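Local coordinates for protein purine nucleoside phosphorylase (Grouper iridovirus, PDB 3KHS) that probably catalyses the phosphorolysis of purine nucleosides in purine salvage, as a member of the PNP/MTAP phosphorylase family, at residues T166-M180 and A270-E282. Numbering follows the deposited sequence.
Sequences TLRKYAISAARELGM and ALVKLVIEKIRGE
The Tyr170 ring lies between Lys278 CB, 4.1 Å above one face and nearer its margin than its centre, and the backbone O of Thr166 on the opposite face. Glu282 OE2 is placed at the ring edge, near its plane, and accepts a hydrogen bond from Tyr170 OH at 2.7 Å, with the carboxylate turned almost perpendicular to the ring (87°). OE2 is modelled too close to the ring, so this bond and angle are less sure.

Tyr170 and Lys278 run past each other in opposite directions. The Lys278 chain is extended through CD and bends at its last torsion (chi4 -65°), which takes NZ to Ser173 and Glu177. NZ forms a salt bridge with Glu177 OE1 at 3.3 Å, its hydrogen bond weak, and a second weak hydrogen bond to Ser173 OG. Arg176 joins this network: its NH2 bonds Ser173 OG at 3.0 Å, tilted from the guanidinium plane, and pairs with Glu177.

The helices pack knobs-into-holes. Lys278 sits among Tyr170, Ser173, Ala174 and Glu177, and Ala174 CB among Leu271, Leu274, Val275 and Lys278. Leu271 fits among Ala171, Ala174, Ala175 and Leu178, its CD1 3.8 Å from Ala174 CB. The axes of the two short helical segments come within 9.1 Å, their directions 125° apart. Leu178 and Leu274 meet tip to tip, CG to CD1 at 3.7 Å. Gly179, with positive phi, forms a Schellman motif with the last turn, and Met180 CE reaches Leu271 CB.

The pair packs on the central mixed sheet. Ala171, Met180 and Leu271 touch strand 126-129, Leu167 and Val275 touch strand 231-241, and Ile279 rests on strand 24-28. Arg231 also forms a salt bridge with Glu282.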
loop_
_atom_site.group_PDB
_atom_site.type_symbol
_atom_site.label_atom_id
_atom_site.label_comp_id
_atom_site.label_asym_id
_atom_site.label_seq_id
_atom_site.Cartn_x
_atom_site.Cartn_y
_atom_site.Cartn_z
ATOM N N THR B 166 31.113 -1.512 -1.015
ATOM C CA THR B 166 32.285 -2.219 -0.491
ATOM C C THR B 166 31.908 -3.540 0.167
ATOM O O THR B 166 32.533 -4.569 -0.084
ATOM C CB THR B 166 33.057 -1.355 0.565
ATOM O OG1 THR B 166 33.546 -0.163 -0.066
ATOM C CG2 THR B 166 34.232 -2.141 1.191
ATOM N N LEU B 167 30.896 -3.522 1.032
ATOM C CA LEU B 167 30.494 -4.763 1.694
ATOM C C LEU B 167 30.051 -5.798 0.658
ATOM O O LEU B 167 30.282 -7.000 0.838
ATOM C CB LEU B 167 29.382 -4.497 2.702
ATOM C CG LEU B 167 29.789 -3.494 3.779
ATOM C CD1 LEU B 167 28.572 -3.094 4.538
ATOM C CD2 LEU B 167 30.821 -4.096 4.710
ATOM N N ARG B 168 29.439 -5.329 -0.432
ATOM C CA ARG B 168 29.020 -6.236 -1.483
ATOM C C ARG B 168 30.253 -6.899 -2.096
ATOM O O ARG B 168 30.290 -8.123 -2.256
ATOM C CB ARG B 168 28.242 -5.489 -2.562
ATOM C CG ARG B 168 26.828 -5.251 -2.177
ATOM C CD ARG B 168 26.335 -3.970 -2.742
ATOM N NE ARG B 168 26.393 -3.986 -4.181
ATOM C CZ ARG B 168 26.033 -2.961 -4.936
ATOM N NH1 ARG B 168 25.594 -1.839 -4.378
ATOM N NH2 ARG B 168 26.108 -3.063 -6.250
ATOM N N LYS B 169 31.265 -6.096 -2.429
ATOM C CA LYS B 169 32.495 -6.640 -3.007
ATOM C C LYS B 169 33.048 -7.702 -2.098
ATOM O O LYS B 169 33.430 -8.769 -2.550
ATOM C CB LYS B 169 33.549 -5.544 -3.225
ATOM C CG LYS B 169 33.173 -4.578 -4.345
ATOM C CD LYS B 169 34.210 -3.516 -4.549
ATOM C CE LYS B 169 33.755 -2.503 -5.583
ATOM N NZ LYS B 169 34.528 -1.221 -5.417
ATOM N N TYR B 170 33.088 -7.426 -0.807
ATOM C CA TYR B 170 33.591 -8.423 0.128
ATOM C C TYR B 170 32.764 -9.702 0.036
ATOM O O TYR B 170 33.305 -10.804 0.044
ATOM C CB TYR B 170 33.538 -7.897 1.569
ATOM C CG TYR B 170 34.427 -6.706 1.858
ATOM C CD1 TYR B 170 35.619 -6.511 1.157
ATOM C CD2 TYR B 170 34.121 -5.825 2.898
ATOM C CE1 TYR B 170 36.489 -5.476 1.481
ATOM C CE2 TYR B 170 34.986 -4.784 3.238
ATOM C CZ TYR B 170 36.173 -4.615 2.526
ATOM O OH TYR B 170 37.056 -3.602 2.863
ATOM N N ALA B 171 31.444 -9.553 -0.049
ATOM C CA ALA B 171 30.585 -10.723 -0.112
ATOM C C ALA B 171 30.801 -11.546 -1.381
ATOM O O ALA B 171 30.918 -12.767 -1.304
ATOM C CB ALA B 171 29.127 -10.316 0.020
ATOM N N ILE B 172 30.851 -10.881 -2.532
ATOM C CA ILE B 172 31.074 -11.546 -3.814
ATOM C C ILE B 172 32.396 -12.314 -3.818
ATOM O O ILE B 172 32.458 -13.469 -4.224
ATOM C CB ILE B 172 31.129 -10.526 -4.942
ATOM C CG1 ILE B 172 29.802 -9.773 -5.013
ATOM C CG2 ILE B 172 31.473 -11.218 -6.245
ATOM C CD1 ILE B 172 28.630 -10.664 -5.298
ATOM N N SER B 173 33.445 -11.641 -3.360
ATOM C CA SER B 173 34.784 -12.193 -3.284
ATOM C C SER B 173 34.855 -13.351 -2.279
ATOM O O SER B 173 35.542 -14.362 -2.491
ATOM C CB SER B 173 35.737 -11.059 -2.878
ATOM O OG SER B 173 36.924 -11.572 -2.303
ATOM N N ALA B 174 34.141 -13.202 -1.177
ATOM C CA ALA B 174 34.134 -14.246 -0.168
ATOM C C ALA B 174 33.475 -15.493 -0.730
ATOM O O ALA B 174 33.850 -16.615 -0.393
ATOM C CB ALA B 174 33.384 -13.768 1.064
ATOM N N ALA B 175 32.482 -15.282 -1.589
ATOM C CA ALA B 175 31.752 -16.372 -2.218
ATOM C C ALA B 175 32.710 -17.091 -3.158
ATOM O O ALA B 175 32.821 -18.321 -3.120
ATOM C CB ALA B 175 30.558 -15.824 -2.992
ATOM N N ARG B 176 33.398 -16.321 -3.999
ATOM C CA ARG B 176 34.370 -16.887 -4.926
ATOM C C ARG B 176 35.349 -17.720 -4.114
ATOM O O ARG B 176 35.524 -18.918 -4.339
ATOM C CB ARG B 176 35.142 -15.778 -5.638
ATOM C CG ARG B 176 36.396 -16.255 -6.368
ATOM C CD ARG B 176 37.276 -15.081 -6.785
ATOM N NE ARG B 176 37.595 -14.203 -5.653
ATOM C CZ ARG B 176 38.426 -14.511 -4.653
ATOM N NH1 ARG B 176 39.050 -15.687 -4.628
ATOM N NH2 ARG B 176 38.623 -13.642 -3.661
ATOM N N GLU B 177 35.969 -17.064 -3.149
ATOM C CA GLU B 177 36.945 -17.681 -2.272
ATOM C C GLU B 177 36.456 -18.979 -1.644
ATOM O O GLU B 177 37.253 -19.874 -1.363
ATOM C CB GLU B 177 37.283 -16.665 -1.195
ATOM C CG GLU B 177 38.589 -16.828 -0.481
ATOM C CD GLU B 177 38.921 -15.571 0.324
ATOM O OE1 GLU B 177 38.860 -14.450 -0.261
ATOM O OE2 GLU B 177 39.238 -15.714 1.529
ATOM N N LEU B 178 35.151 -19.089 -1.402
ATOM C CA LEU B 178 34.606 -20.310 -0.796
ATOM C C LEU B 178 34.148 -21.323 -1.836
ATOM O O LEU B 178 33.690 -22.413 -1.484
ATOM C CB LEU B 178 33.440 -19.989 0.152
ATOM C CG LEU B 178 33.784 -19.273 1.468
ATOM C CD1 LEU B 178 32.617 -18.392 1.856
ATOM C CD2 LEU B 178 34.126 -20.280 2.581
ATOM N N GLY B 179 34.278 -20.960 -3.112
ATOM C CA GLY B 179 33.898 -21.865 -4.184
ATOM C C GLY B 179 32.420 -21.852 -4.535
ATOM O O GLY B 179 31.907 -22.847 -5.040
ATOM N N MET B 180 31.749 -20.723 -4.304
ATOM C CA MET B 180 30.308 -20.602 -4.559
ATOM C C MET B 180 30.012 -19.541 -5.598
ATOM O O MET B 180 28.870 -19.111 -5.755
ATOM C CB MET B 180 29.576 -20.215 -3.263
ATOM C CG MET B 180 30.020 -20.984 -2.028
ATOM S SD MET B 180 29.104 -20.562 -0.506
ATOM C CE MET B 180 29.469 -18.854 -0.403
ATOM N N ALA B 270 29.329 -19.893 6.611
ATOM C CA ALA B 270 30.702 -19.735 6.158
ATOM C C ALA B 270 30.882 -18.383 5.479
ATOM O O ALA B 270 31.838 -17.652 5.763
ATOM C CB ALA B 270 31.057 -20.850 5.195
ATOM N N LEU B 271 29.962 -18.053 4.578
ATOM C CA LEU B 271 30.015 -16.780 3.851
ATOM C C LEU B 271 30.034 -15.580 4.796
ATOM O O LEU B 271 30.852 -14.680 4.649
ATOM C CB LEU B 271 28.815 -16.661 2.892
ATOM C CG LEU B 271 28.617 -15.350 2.091
ATOM C CD1 LEU B 271 29.823 -15.057 1.256
ATOM C CD2 LEU B 271 27.411 -15.450 1.171
ATOM N N VAL B 272 29.115 -15.565 5.756
ATOM C CA VAL B 272 29.028 -14.480 6.725
ATOM C C VAL B 272 30.322 -14.348 7.545
ATOM O O VAL B 272 30.797 -13.234 7.783
ATOM C CB VAL B 272 27.790 -14.693 7.697
ATOM C CG1 VAL B 272 27.775 -13.635 8.799
ATOM C CG2 VAL B 272 26.486 -14.571 6.914
ATOM N N LYS B 273 30.889 -15.483 7.967
ATOM C CA LYS B 273 32.120 -15.471 8.749
ATOM C C LYS B 273 33.275 -14.889 7.949
ATOM O O LYS B 273 33.981 -13.991 8.432
ATOM C CB LYS B 273 32.468 -16.879 9.233
ATOM C CG LYS B 273 31.432 -17.442 10.186
ATOM C CD LYS B 273 31.804 -18.813 10.760
ATOM C CE LYS B 273 33.138 -18.780 11.504
ATOM N NZ LYS B 273 33.438 -20.091 12.165
ATOM N N LEU B 274 33.452 -15.370 6.719
ATOM C CA LEU B 274 34.538 -14.870 5.881
ATOM C C LEU B 274 34.357 -13.381 5.628
ATOM O O LEU B 274 35.332 -12.636 5.562
ATOM C CB LEU B 274 34.593 -15.613 4.539
ATOM C CG LEU B 274 35.982 -15.959 3.962
ATOM C CD1 LEU B 274 35.804 -16.295 2.490
ATOM C CD2 LEU B 274 36.990 -14.797 4.129
ATOM N N VAL B 275 33.108 -12.952 5.490
ATOM C CA VAL B 275 32.804 -11.543 5.228
ATOM C C VAL B 275 33.188 -10.694 6.443
ATOM O O VAL B 275 33.697 -9.579 6.317
ATOM C CB VAL B 275 31.283 -11.351 4.909
ATOM C CG1 VAL B 275 30.911 -9.893 4.945
ATOM C CG2 VAL B 275 30.971 -11.912 3.537
ATOM N N ILE B 276 32.939 -11.240 7.623
ATOM C CA ILE B 276 33.249 -10.541 8.847
ATOM C C ILE B 276 34.768 -10.442 8.977
ATOM O O ILE B 276 35.292 -9.451 9.487
ATOM C CB ILE B 276 32.620 -11.270 10.062
ATOM C CG1 ILE B 276 31.100 -11.060 10.037
ATOM C CG2 ILE B 276 33.244 -10.781 11.368
ATOM C CD1 ILE B 276 30.332 -11.751 11.163
ATOM N N GLU B 277 35.482 -11.455 8.501
ATOM C CA GLU B 277 36.935 -11.405 8.573
ATOM C C GLU B 277 37.454 -10.248 7.718
ATOM O O GLU B 277 38.269 -9.463 8.179
ATOM C CB GLU B 277 37.556 -12.715 8.102
ATOM C CG GLU B 277 39.024 -12.845 8.454
ATOM C CD GLU B 277 39.628 -14.125 7.914
ATOM O OE1 GLU B 277 38.973 -15.189 8.031
ATOM O OE2 GLU B 277 40.762 -14.065 7.380
ATOM N N LYS B 278 36.977 -10.136 6.479
ATOM C CA LYS B 278 37.393 -9.051 5.579
ATOM C C LYS B 278 37.020 -7.674 6.133
ATOM O O LYS B 278 37.678 -6.674 5.826
ATOM C CB LYS B 278 36.749 -9.216 4.192
ATOM C CG LYS B 278 37.189 -10.467 3.465
ATOM C CD LYS B 278 36.310 -10.782 2.274
ATOM C CE LYS B 278 36.935 -11.860 1.417
ATOM N NZ LYS B 278 38.223 -11.369 0.794
ATOM N N ILE B 279 35.953 -7.621 6.928
ATOM C CA ILE B 279 35.494 -6.376 7.535
ATOM C C ILE B 279 36.432 -5.920 8.653
ATOM O O ILE B 279 36.672 -4.724 8.819
ATOM C CB ILE B 279 34.079 -6.543 8.127
ATOM C CG1 ILE B 279 33.077 -6.822 7.013
ATOM C CG2 ILE B 279 33.677 -5.293 8.885
ATOM C CD1 ILE B 279 31.645 -7.030 7.501
ATOM N N ARG B 280 36.950 -6.876 9.419
ATOM C CA ARG B 280 37.853 -6.576 10.524
ATOM C C ARG B 280 39.041 -5.716 10.085
ATOM O O ARG B 280 39.795 -5.211 10.911
ATOM C CB ARG B 280 38.339 -7.883 11.158
ATOM C CG ARG B 280 39.352 -7.695 12.266
ATOM C CD ARG B 280 39.628 -8.994 13.007
ATOM N NE ARG B 280 39.857 -10.134 12.119
ATOM C CZ ARG B 280 40.716 -10.149 11.103
ATOM N NH1 ARG B 280 41.450 -9.075 10.824
ATOM N NH2 ARG B 280 40.841 -11.248 10.364
ATOM N N GLY B 281 39.197 -5.539 8.778
ATOM C CA GLY B 281 40.282 -4.720 8.278
ATOM C C GLY B 281 39.867 -3.269 8.104
ATOM O O GLY B 281 40.640 -2.464 7.576
ATOM N N GLU B 282 38.649 -2.931 8.532
ATOM C CA GLU B 282 38.153 -1.560 8.421
ATOM C C GLU B 282 37.115 -1.188 9.502
ATOM O O GLU B 282 35.913 -1.094 9.230
ATOM C CB GLU B 282 37.570 -1.306 7.011
ATOM C CG GLU B 282 36.216 -1.976 6.694
ATOM C CD GLU B 282 35.550 -1.431 5.419
ATOM O OE1 GLU B 282 35.230 -0.227 5.345
ATOM O OE2 GLU B 282 35.343 -2.216 4.481
#